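PDB 3FHL: putative oxidoreductase from Bacteroides fragilis NCTC 9343, which probably acts as a nucleotide-dependent oxidoreductase of the Gfo/Idh/MocA family, with a Rossmann-fold domain for NAD(P) and a C-terminal alpha/beta domain. Local coordinates for residues Phe98-Thr101 with Thr102-Glu106; Val54-Phe57 with Lys58-Thr61; Ala267-Ile270 with Pro271-Asn275; Ile36-Ser40 with Lys41-Lys45. All coordinates share one frame; numbering follows the deposited sequence.

Interaction 1 (Phe98-Thr101 with Thr102-Glu106); sequences FTST and TKQGE
Q104 folds back from the first turn of helix 102-115 onto the loop F98-T101. Q104 CB lies 3.5 Å from T101 O and as far from T101 OG1. CG rests against T101 OG1, the two side chains crossing at about a right angle. With chi2 at 180° the chain then runs straight out, carrying the amide to S100. There Q104 OE1 takes a hydrogen bond from S100 OG at 2.7 Å, the hydroxyl standing above the amide plane instead of on a lone pair. The backbone N atoms of S100 and T101 add weak bonds to the same oxygen. In return, Q104 N donates to T101 OG1 at 3.2 Å, nearly straight at 162°; T101 is the N-cap, and the pair forms a capping box. At the same residue, T101 O is held from opposite faces of its plane, by T99 OG1 at 2.6 Å and by G105 N at 3.2 Å. The F98 ring closes the buried side, its CE2 3.5 Å from G105 CA, while T99 CG2 sits over the centre of one ring face. F98 continues into A328, I331 and L332 of helix 328-347. The chemistry is that of a helix start where the amides of Q104 and G105 and the preceding loop are met by neutral groups: one amide oxygen gathers a firm hydroxyl bond and two weak backbone ones, and the cap is made without a charged group.

Interaction 2 (Val54-Phe57 with Lys58-Thr61); sequences VRSF and KELT
The backbone leaves strand 52-54 at V54, bends at R55, and after an extended S56 turns into the short helix 58-61, where F57 O collects two amides: T61 N in its carbonyl plane at 3.2 Å, and L60 N well above that plane at 2.8 Å. E59 reaches back along the incoming chain. Its OE2 accepts from S56 OG at 2.9 Å through the anti lone pair, the one facing away from OE1, and R55 N adds a weak bond to the same oxygen. E59 OE1 takes a hydrogen bond from a water at 2.6 Å, which also accepts weakly from R55 N. Both carboxylate oxygens are thus tied to the turn before the helix. The stem of E59 slides past V54 in the opposite direction, CB lying 3.9 Å from V54 CB. On the buried side, F57 has CG anti to its backbone N (chi1 -179°), which swings the ring off the turn and alongside the helix. T61 CG2 meets the ring at F57 CE2, 3.5 Å away, and L60 CD1 approaches CD1. L60 sends its other methyl, CD2, to V54 CG2 at 4.0 Å. Y81 of helix 78-87 stacks on the F57 ring, and I69 of strand 68-71 touches F57, L60 and T61. This strand-to-helix turn belongs to the Rossmann-fold domain, joining the edge strand 52-54 of its parallel sheet to a short helix packed against that sheet.

Interaction 3 (Ala267-Ile270 with Pro271-Asn275); sequences AGEI and PERPN
E269 and R273 form a salt bridge at the surface, four residues apart round P271. One carboxylate oxygen takes both bonds: E269 OE1 receives R273 NH1 at 2.9 Å, nearly along its C-O axis, and R273 NH2 at 3.1 Å on its anti side but out of the carboxylate plane. Both nitrogens grip it end-on, and OE1 lies within 4° of the guanidinium plane. The carboxylate itself is turned 37° from that plane. R273 NE donates to N275 OD1 at 2.7 Å, again at the guanidinium edge, which helps fix the rotation of the group from another edge. R273 has CG between its backbone N and carbonyl carbon (chi1 60°), and the chain runs extended from there to NE, sending the group back toward E269. Between them lies P271, whose CD packs against I270 CG2 at 3.8 Å. P271 is buried against P23 and F24 of helix 15-27 and L265 of helix 261-266, while I270 and E272 touch T27. Upstream, G268 ends helix 261-266 with positive phi in a Schellman motif. The whole is a helix C-terminus running into a surface loop, clasped by a local ion pair and seating the C-terminal domain's loop against the Rossmann domain.

Interaction 4 (Ile36-Ser40 with Lys41-Lys45); sequences IVERS and KELSK
Two first torsions set E38 against S44: E38 has CG anti to its own carbonyl carbon (chi1 -67°), its chain extended beyond CG, while S44 holds OG between its backbone N and carbonyl carbon (chi1 66°), bringing the hydroxyl to the same side as its amide. The carboxylate therefore spans the loop that follows strand 31-37 and meets the chain returning at L43 and S44. E38 OE1 accepts twice, from S44 OG at 2.7 Å, almost head-on to the C-O bond, and from S44 N at 2.8 Å, on the syn side but 25° out of the carboxylate plane. E38 OE2 takes L43 N at 2.8 Å on its syn lone pair. Three donors from two consecutive residues thus hold both oxygens and fix the rotation of the carboxylate. Its stem packs closely, E38 CB lying 3.3 Å from K41 O. The flank of OE2 is lined by CB of K41 and of L43. From the strand, I36 CD1 lies 3.7 Å from S44 CB. Just beyond, E42 makes a weak salt bridge to K45, but its other oxygen pairs with R55, whose guanidinium also bonds the carbonyls of E38 and K41. I53 of strand 52-54 touches E38, E42 and S44 from the side. E38 is buried, and no cation meets its carboxylate within the loop; its two oxygens are met there by two backbone amides and a hydroxyl, donors that would probably favour the ionised form, so the carboxylate ties the returning chain at L43 and S44 to the end of strand 31-37.

Interactions 4 and 2 are direct neighbours, their centres 11 Å apart: R55 NH1 lies 2.8 Å from both E38 O and K41 O, probable hydrogen bonds that fasten the turn after strand 52-54 to the loop after strand 31-37. Both lie at the ends of these strands, on the side of the sheet where 52-54 is outermost. Interaction 1 begins a helix of the same domain farther along the sheet, its centre about 23 Å from that of interaction 2, with no touch. Interaction 3 belongs to the C-terminal domain, about 35 Å from interaction 1 between centres and across the chain's middle, yet its nearest atoms come within about 11 Å of interaction 4.

Interaction 1 (Phe98-Thr101 with Thr102-Glu106)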
loop_
_atom_site.group_PDB
_atom_site.type_symbol
_atom_site.label_atom_id
_atom_site.label_comp_id
_atom_site.label_asym_id
_atom_site.label_seq_id
_atom_site.Cartn_x
_atom_site.Cartn_y
_atom_site.Cartn_z
ATOM N N PHE C 98 0.823 -23.233 -16.744
ATOM C CA PHE C 98 0.870 -23.512 -18.182
ATOM C C PHE C 98 1.920 -24.579 -18.487
ATOM O O PHE C 98 1.582 -25.660 -18.971
ATOM C CB PHE C 98 1.128 -22.193 -18.937
ATOM C CG PHE C 98 1.316 -22.328 -20.438
ATOM C CD1 PHE C 98 0.583 -23.239 -21.197
ATOM C CD2 PHE C 98 2.206 -21.485 -21.096
ATOM C CE1 PHE C 98 0.774 -23.332 -22.570
ATOM C CE2 PHE C 98 2.389 -21.563 -22.466
ATOM C CZ PHE C 98 1.680 -22.487 -23.205
ATOM N N THR C 99 3.184 -24.280 -18.194
ATOM C CA THR C 99 4.266 -25.250 -18.347
ATOM C C THR C 99 5.223 -25.132 -17.172
ATOM O O THR C 99 5.170 -24.157 -16.414
ATOM C CB THR C 99 5.080 -25.018 -19.626
ATOM O OG1 THR C 99 5.436 -23.633 -19.718
ATOM C CG2 THR C 99 4.297 -25.421 -20.864
ATOM N N SER C 100 6.110 -26.116 -17.032
ATOM C CA SER C 100 7.121 -26.074 -15.982
ATOM C C SER C 100 8.219 -25.057 -16.296
ATOM O O SER C 100 8.790 -24.469 -15.382
ATOM C CB SER C 100 7.704 -27.467 -15.715
ATOM O OG SER C 100 8.472 -27.926 -16.810
ATOM N N THR C 101 8.500 -24.844 -17.584
ATOM C CA THR C 101 9.490 -23.839 -18.014
ATOM C C THR C 101 8.956 -22.920 -19.113
ATOM O O THR C 101 8.024 -23.277 -19.831
ATOM C CB THR C 101 10.838 -24.470 -18.518
ATOM O OG1 THR C 101 10.704 -24.903 -19.879
ATOM C CG2 THR C 101 11.301 -25.640 -17.637
ATOM N N THR C 102 9.574 -21.745 -19.236
ATOM C CA THR C 102 9.246 -20.745 -20.259
ATOM C C THR C 102 9.524 -21.245 -21.682
ATOM O O THR C 102 8.740 -20.982 -22.602
ATOM C CB THR C 102 10.004 -19.418 -19.995
ATOM O OG1 THR C 102 9.606 -18.896 -18.721
ATOM C CG2 THR C 102 9.713 -18.363 -21.073
ATOM N N LYS C 103 10.627 -21.976 -21.841
ATOM C CA LYS C 103 11.026 -22.568 -23.119
ATOM C C LYS C 103 9.979 -23.560 -23.652
ATOM O O LYS C 103 9.694 -23.579 -24.848
ATOM C CB LYS C 103 12.384 -23.257 -22.960
ATOM C CG LYS C 103 13.101 -23.579 -24.260
ATOM C CD LYS C 103 14.467 -24.192 -23.974
ATOM C CE LYS C 103 15.255 -24.450 -25.253
ATOM N NZ LYS C 103 16.639 -24.935 -24.962
ATOM N N GLN C 104 9.420 -24.368 -22.748
ATOM C CA GLN C 104 8.335 -25.302 -23.050
ATOM C C GLN C 104 7.066 -24.569 -23.490
ATOM O O GLN C 104 6.367 -25.005 -24.411
ATOM C CB GLN C 104 8.017 -26.124 -21.812
ATOM C CG GLN C 104 8.976 -27.271 -21.510
ATOM C CD GLN C 104 8.566 -28.015 -20.251
ATOM O OE1 GLN C 104 7.791 -27.502 -19.438
ATOM N NE2 GLN C 104 9.076 -29.223 -20.083
ATOM N N GLY C 105 6.776 -23.461 -22.812
ATOM C CA GLY C 105 5.651 -22.605 -23.146
ATOM C C GLY C 105 5.794 -21.957 -24.506
ATOM O O GLY C 105 4.850 -21.967 -25.305
ATOM N N GLU C 106 6.975 -21.416 -24.787
ATOM C CA GLU C 106 7.255 -20.840 -26.112
ATOM C C GLU C 106 7.144 -21.893 -27.225
ATOM O O GLU C 106 6.664 -21.589 -28.321
ATOM C CB GLU C 106 8.620 -20.146 -26.145
ATOM C CG GLU C 106 8.669 -18.875 -25.293
ATOM C CD GLU C 106 10.042 -18.217 -25.232
ATOM O OE1 GLU C 106 11.068 -18.932 -25.310
ATOM O OE2 GLU C 106 10.088 -16.974 -25.089
#

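Interaction 2 (Val54-Phe57 with Lys58-Thr61)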
loop_
_atom_site.group_PDB
_atom_site.type_symbol
_atom_site.label_atom_id
_atom_site.label_comp_id
_atom_site.label_asym_id
_atom_site.label_seq_id
_atom_site.Cartn_x
_atom_site.Cartn_y
_atom_site.Cartn_z
ATOM N N VAL C 54 -14.349 -41.270 -19.978
ATOM C CA VAL C 54 -13.229 -42.055 -20.483
ATOM C C VAL C 54 -12.170 -42.203 -19.388
ATOM O O VAL C 54 -12.184 -41.461 -18.408
ATOM C CB VAL C 54 -12.633 -41.497 -21.814
ATOM C CG1 VAL C 54 -13.660 -41.606 -22.940
ATOM C CG2 VAL C 54 -12.139 -40.062 -21.671
ATOM N N ARG C 55 -11.275 -43.173 -19.550
ATOM C CA ARG C 55 -10.340 -43.546 -18.497
ATOM C C ARG C 55 -8.939 -42.975 -18.683
ATOM O O ARG C 55 -8.101 -43.080 -17.787
ATOM C CB ARG C 55 -10.260 -45.080 -18.367
ATOM C CG ARG C 55 -11.544 -45.778 -17.906
ATOM C CD ARG C 55 -12.039 -45.214 -16.599
ATOM N NE ARG C 55 -13.324 -45.768 -16.179
ATOM C CZ ARG C 55 -14.090 -45.241 -15.222
ATOM N NH1 ARG C 55 -13.709 -44.138 -14.586
ATOM N NH2 ARG C 55 -15.246 -45.813 -14.901
ATOM N N SER C 56 -8.670 -42.391 -19.847
ATOM C CA SER C 56 -7.348 -41.838 -20.105
ATOM C C SER C 56 -7.421 -40.585 -20.950
ATOM O O SER C 56 -8.422 -40.341 -21.639
ATOM C CB SER C 56 -6.432 -42.870 -20.781
ATOM O OG SER C 56 -6.872 -43.165 -22.098
ATOM N N PHE C 57 -6.343 -39.806 -20.883
ATOM C CA PHE C 57 -6.213 -38.562 -21.616
ATOM C C PHE C 57 -6.097 -38.814 -23.115
ATOM O O PHE C 57 -6.659 -38.061 -23.916
ATOM C CB PHE C 57 -4.998 -37.767 -21.124
ATOM C CG PHE C 57 -4.819 -36.448 -21.824
ATOM C CD1 PHE C 57 -5.720 -35.410 -21.614
ATOM C CD2 PHE C 57 -3.768 -36.253 -22.709
ATOM C CE1 PHE C 57 -5.560 -34.196 -22.263
ATOM C CE2 PHE C 57 -3.612 -35.048 -23.364
ATOM C CZ PHE C 57 -4.511 -34.017 -23.142
ATOM N N LYS C 58 -5.373 -39.872 -23.478
ATOM C CA LYS C 58 -5.216 -40.303 -24.876
ATOM C C LYS C 58 -6.568 -40.515 -25.588
ATOM O O LYS C 58 -6.698 -40.236 -26.778
ATOM C CB LYS C 58 -4.370 -41.583 -24.937
ATOM C CG LYS C 58 -3.770 -41.885 -26.306
ATOM C CD LYS C 58 -3.271 -43.332 -26.404
ATOM C CE LYS C 58 -1.761 -43.433 -26.201
ATOM N NZ LYS C 58 -0.991 -42.956 -27.390
ATOM N N GLU C 59 -7.577 -40.970 -24.845
ATOM C CA GLU C 59 -8.931 -41.128 -25.376
ATOM C C GLU C 59 -9.615 -39.800 -25.725
ATOM O O GLU C 59 -10.610 -39.784 -26.461
ATOM C CB GLU C 59 -9.793 -41.956 -24.424
ATOM C CG GLU C 59 -9.428 -43.430 -24.428
ATOM C CD GLU C 59 -10.107 -44.202 -23.323
ATOM O OE1 GLU C 59 -11.270 -44.631 -23.510
ATOM O OE2 GLU C 59 -9.471 -44.389 -22.267
ATOM N N LEU C 60 -9.085 -38.690 -25.210
ATOM C CA LEU C 60 -9.529 -37.376 -25.660
ATOM C C LEU C 60 -8.808 -36.989 -26.921
ATOM O O LEU C 60 -9.437 -36.538 -27.875
ATOM C CB LEU C 60 -9.282 -36.278 -24.609
ATOM C CG LEU C 60 -10.031 -36.336 -23.288
ATOM C CD1 LEU C 60 -9.766 -35.037 -22.490
ATOM C CD2 LEU C 60 -11.499 -36.545 -23.521
ATOM N N THR C 61 -7.485 -37.136 -26.918
ATOM C CA THR C 61 -6.668 -36.651 -28.037
ATOM C C THR C 61 -6.895 -37.468 -29.314
ATOM O O THR C 61 -6.736 -36.956 -30.425
ATOM C CB THR C 61 -5.153 -36.618 -27.712
ATOM O OG1 THR C 61 -4.691 -37.934 -27.380
ATOM C CG2 THR C 61 -4.868 -35.700 -26.545
HETATM O O HOH W 1 -12.488 -45.456 -21.380
#

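Interaction 3 (Ala267-Ile270 with Pro271-Asn275)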
loop_
_atom_site.group_PDB
_atom_site.type_symbol
_atom_site.label_atom_id
_atom_site.label_comp_id
_atom_site.label_asym_id
_atom_site.label_seq_id
_atom_site.Cartn_x
_atom_site.Cartn_y
_atom_site.Cartn_z
ATOM N N ALA C 267 -19.899 -24.755 -3.683
ATOM C CA ALA C 267 -21.115 -25.244 -3.034
ATOM C C ALA C 267 -22.012 -26.040 -3.981
ATOM O O ALA C 267 -22.982 -26.658 -3.538
ATOM C CB ALA C 267 -21.901 -24.083 -2.440
ATOM N N GLY C 268 -21.710 -25.988 -5.279
ATOM C CA GLY C 268 -22.466 -26.724 -6.298
ATOM C C GLY C 268 -23.640 -25.978 -6.913
ATOM O O GLY C 268 -24.551 -26.598 -7.468
ATOM N N GLU C 269 -23.632 -24.652 -6.821
ATOM C CA GLU C 269 -24.686 -23.854 -7.428
ATOM C C GLU C 269 -24.513 -23.811 -8.941
ATOM O O GLU C 269 -23.390 -23.717 -9.441
ATOM C CB GLU C 269 -24.710 -22.446 -6.843
ATOM C CG GLU C 269 -24.997 -22.447 -5.348
ATOM C CD GLU C 269 -25.121 -21.058 -4.766
ATOM O OE1 GLU C 269 -25.416 -20.108 -5.525
ATOM O OE2 GLU C 269 -24.931 -20.923 -3.537
ATOM N N ILE C 270 -25.633 -23.912 -9.657
ATOM C CA ILE C 270 -25.623 -23.933 -11.117
ATOM C C ILE C 270 -25.544 -22.497 -11.603
ATOM O O ILE C 270 -26.369 -21.671 -11.223
ATOM C CB ILE C 270 -26.872 -24.656 -11.693
ATOM C CG1 ILE C 270 -26.820 -26.147 -11.344
ATOM C CG2 ILE C 270 -26.983 -24.459 -13.211
ATOM C CD1 ILE C 270 -28.155 -26.861 -11.474
ATOM N N PRO C 271 -24.523 -22.185 -12.424
ATOM C CA PRO C 271 -24.325 -20.805 -12.866
ATOM C C PRO C 271 -25.306 -20.225 -13.892
ATOM O O PRO C 271 -25.117 -19.081 -14.322
ATOM C CB PRO C 271 -22.889 -20.804 -13.405
ATOM C CG PRO C 271 -22.594 -22.210 -13.754
ATOM C CD PRO C 271 -23.467 -23.094 -12.905
ATOM N N GLU C 272 -26.362 -20.950 -14.252
ATOM C CA GLU C 272 -27.248 -20.475 -15.335
ATOM C C GLU C 272 -28.087 -19.195 -15.062
ATOM O O GLU C 272 -28.403 -18.446 -15.996
ATOM C CB GLU C 272 -28.135 -21.614 -15.870
ATOM C CG GLU C 272 -28.325 -21.540 -17.389
ATOM C CD GLU C 272 -28.925 -22.801 -17.996
ATOM O OE1 GLU C 272 -28.556 -23.927 -17.577
ATOM O OE2 GLU C 272 -29.766 -22.656 -18.913
ATOM N N ARG C 273 -28.386 -18.928 -13.793
ATOM C CA ARG C 273 -29.461 -18.006 -13.406
ATOM C C ARG C 273 -29.213 -16.509 -13.693
ATOM O O ARG C 273 -28.065 -16.088 -13.801
ATOM C CB ARG C 273 -29.817 -18.240 -11.937
ATOM C CG ARG C 273 -28.684 -18.032 -10.996
ATOM C CD ARG C 273 -29.107 -18.354 -9.588
ATOM N NE ARG C 273 -28.147 -17.791 -8.652
ATOM C CZ ARG C 273 -27.366 -18.502 -7.853
ATOM N NH1 ARG C 273 -26.524 -17.871 -7.045
ATOM N NH2 ARG C 273 -27.433 -19.831 -7.848
ATOM N N PRO C 274 -30.297 -15.717 -13.864
ATOM C CA PRO C 274 -30.229 -14.276 -14.119
ATOM C C PRO C 274 -29.377 -13.443 -13.153
ATOM O O PRO C 274 -28.737 -12.480 -13.590
ATOM C CB PRO C 274 -31.696 -13.843 -14.015
ATOM C CG PRO C 274 -32.444 -15.031 -14.483
ATOM C CD PRO C 274 -31.700 -16.192 -13.902
ATOM N N ASN C 275 -29.370 -13.789 -11.865
ATOM C CA ASN C 275 -28.612 -13.005 -10.876
ATOM C C ASN C 275 -27.176 -13.502 -10.635
ATOM O O ASN C 275 -26.537 -13.093 -9.666
ATOM C CB ASN C 275 -29.394 -12.885 -9.548
ATOM C CG ASN C 275 -29.369 -14.167 -8.727
ATOM O OD1 ASN C 275 -28.707 -15.137 -9.091
ATOM N ND2 ASN C 275 -30.087 -14.172 -7.601
#

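Interaction 4 (Ile36-Ser40 with Lys41-Lys45)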
loop_
_atom_site.group_PDB
_atom_site.type_symbol
_atom_site.label_atom_id
_atom_site.label_comp_id
_atom_site.label_asym_id
_atom_site.label_seq_id
_atom_site.Cartn_x
_atom_site.Cartn_y
_atom_site.Cartn_z
ATOM N N ILE C 36 -15.419 -36.684 -20.347
ATOM C CA ILE C 36 -14.680 -36.366 -19.123
ATOM C C ILE C 36 -13.746 -37.520 -18.754
ATOM O O ILE C 36 -14.186 -38.661 -18.609
ATOM C CB ILE C 36 -15.637 -36.038 -17.932
ATOM C CG1 ILE C 36 -16.543 -34.842 -18.270
ATOM C CG2 ILE C 36 -14.850 -35.755 -16.659
ATOM C CD1 ILE C 36 -17.742 -34.677 -17.344
ATOM N N VAL C 37 -12.455 -37.222 -18.615
ATOM C CA VAL C 37 -11.512 -38.198 -18.072
ATOM C C VAL C 37 -11.689 -38.355 -16.556
ATOM O O VAL C 37 -11.512 -37.408 -15.776
ATOM C CB VAL C 37 -10.051 -37.839 -18.358
ATOM C CG1 VAL C 37 -9.114 -38.948 -17.863
ATOM C CG2 VAL C 37 -9.840 -37.597 -19.831
ATOM N N GLU C 38 -12.062 -39.561 -16.157
ATOM C CA GLU C 38 -12.000 -39.974 -14.767
ATOM C C GLU C 38 -11.263 -41.303 -14.782
ATOM O O GLU C 38 -11.751 -42.266 -15.380
ATOM C CB GLU C 38 -13.401 -40.136 -14.183
ATOM C CG GLU C 38 -14.195 -38.836 -14.038
ATOM C CD GLU C 38 -15.366 -38.970 -13.077
ATOM O OE1 GLU C 38 -16.519 -38.767 -13.509
ATOM O OE2 GLU C 38 -15.136 -39.294 -11.891
ATOM N N ARG C 39 -10.088 -41.351 -14.152
ATOM C CA ARG C 39 -9.225 -42.542 -14.206
ATOM C C ARG C 39 -9.797 -43.783 -13.514
ATOM O O ARG C 39 -9.505 -44.906 -13.930
ATOM C CB ARG C 39 -7.820 -42.234 -13.683
ATOM C CG ARG C 39 -6.960 -41.417 -14.652
ATOM C CD ARG C 39 -5.489 -41.398 -14.230
ATOM N NE ARG C 39 -5.239 -40.511 -13.088
ATOM C CZ ARG C 39 -4.041 -40.285 -12.544
ATOM N NH1 ARG C 39 -3.929 -39.457 -11.513
ATOM N NH2 ARG C 39 -2.954 -40.879 -13.026
ATOM N N SER C 40 -10.632 -43.588 -12.494
ATOM C CA SER C 40 -11.179 -44.716 -11.727
ATOM C C SER C 40 -12.597 -44.503 -11.192
ATOM O O SER C 40 -13.344 -45.466 -10.981
ATOM C CB SER C 40 -10.253 -45.042 -10.560
ATOM O OG SER C 40 -10.213 -43.955 -9.653
ATOM N N LYS C 41 -12.952 -43.244 -10.951
ATOM C CA LYS C 41 -14.254 -42.896 -10.376
ATOM C C LYS C 41 -15.302 -42.615 -11.461
ATOM O O LYS C 41 -14.996 -42.653 -12.654
ATOM C CB LYS C 41 -14.110 -41.675 -9.455
ATOM C CG LYS C 41 -13.258 -41.901 -8.212
ATOM C CD LYS C 41 -12.952 -40.573 -7.520
ATOM C CE LYS C 41 -12.311 -40.775 -6.153
ATOM N NZ LYS C 41 -12.433 -39.547 -5.312
ATOM N N GLU C 42 -16.534 -42.343 -11.032
ATOM C CA GLU C 42 -17.627 -41.934 -11.920
ATOM C C GLU C 42 -18.413 -40.784 -11.290
ATOM O O GLU C 42 -19.655 -40.760 -11.310
ATOM C CB GLU C 42 -18.549 -43.115 -12.224
ATOM C CG GLU C 42 -18.031 -44.028 -13.331
ATOM C CD GLU C 42 -18.524 -45.460 -13.209
ATOM O OE1 GLU C 42 -19.565 -45.688 -12.550
ATOM O OE2 GLU C 42 -17.862 -46.354 -13.779
ATOM N N LEU C 43 -17.666 -39.824 -10.750
ATOM C CA LEU C 43 -18.213 -38.681 -10.012
ATOM C C LEU C 43 -19.080 -37.756 -10.862
ATOM O O LEU C 43 -20.000 -37.120 -10.346
ATOM C CB LEU C 43 -17.065 -37.868 -9.400
ATOM C CG LEU C 43 -16.602 -38.041 -7.948
ATOM C CD1 LEU C 43 -16.731 -39.470 -7.408
ATOM C CD2 LEU C 43 -15.173 -37.527 -7.820
ATOM N N SER C 44 -18.783 -37.694 -12.159
ATOM C CA SER C 44 -19.490 -36.805 -13.081
ATOM C C SER C 44 -20.868 -37.296 -13.513
ATOM O O SER C 44 -21.630 -36.528 -14.096
ATOM C CB SER C 44 -18.631 -36.513 -14.310
ATOM O OG SER C 44 -18.437 -37.686 -15.077
ATOM N N LYS C 45 -21.188 -38.556 -13.213
ATOM C CA LYS C 45 -22.462 -39.156 -13.615
ATOM C C LYS C 45 -23.691 -38.509 -12.982
ATOM O O LYS C 45 -24.735 -38.403 -13.628
ATOM C CB LYS C 45 -22.466 -40.669 -13.354
ATOM C CG LYS C 45 -22.192 -41.487 -14.598
ATOM C CD LYS C 45 -22.256 -42.981 -14.334
ATOM C CE LYS C 45 -22.037 -43.750 -15.635
ATOM N NZ LYS C 45 -21.309 -45.042 -15.453
#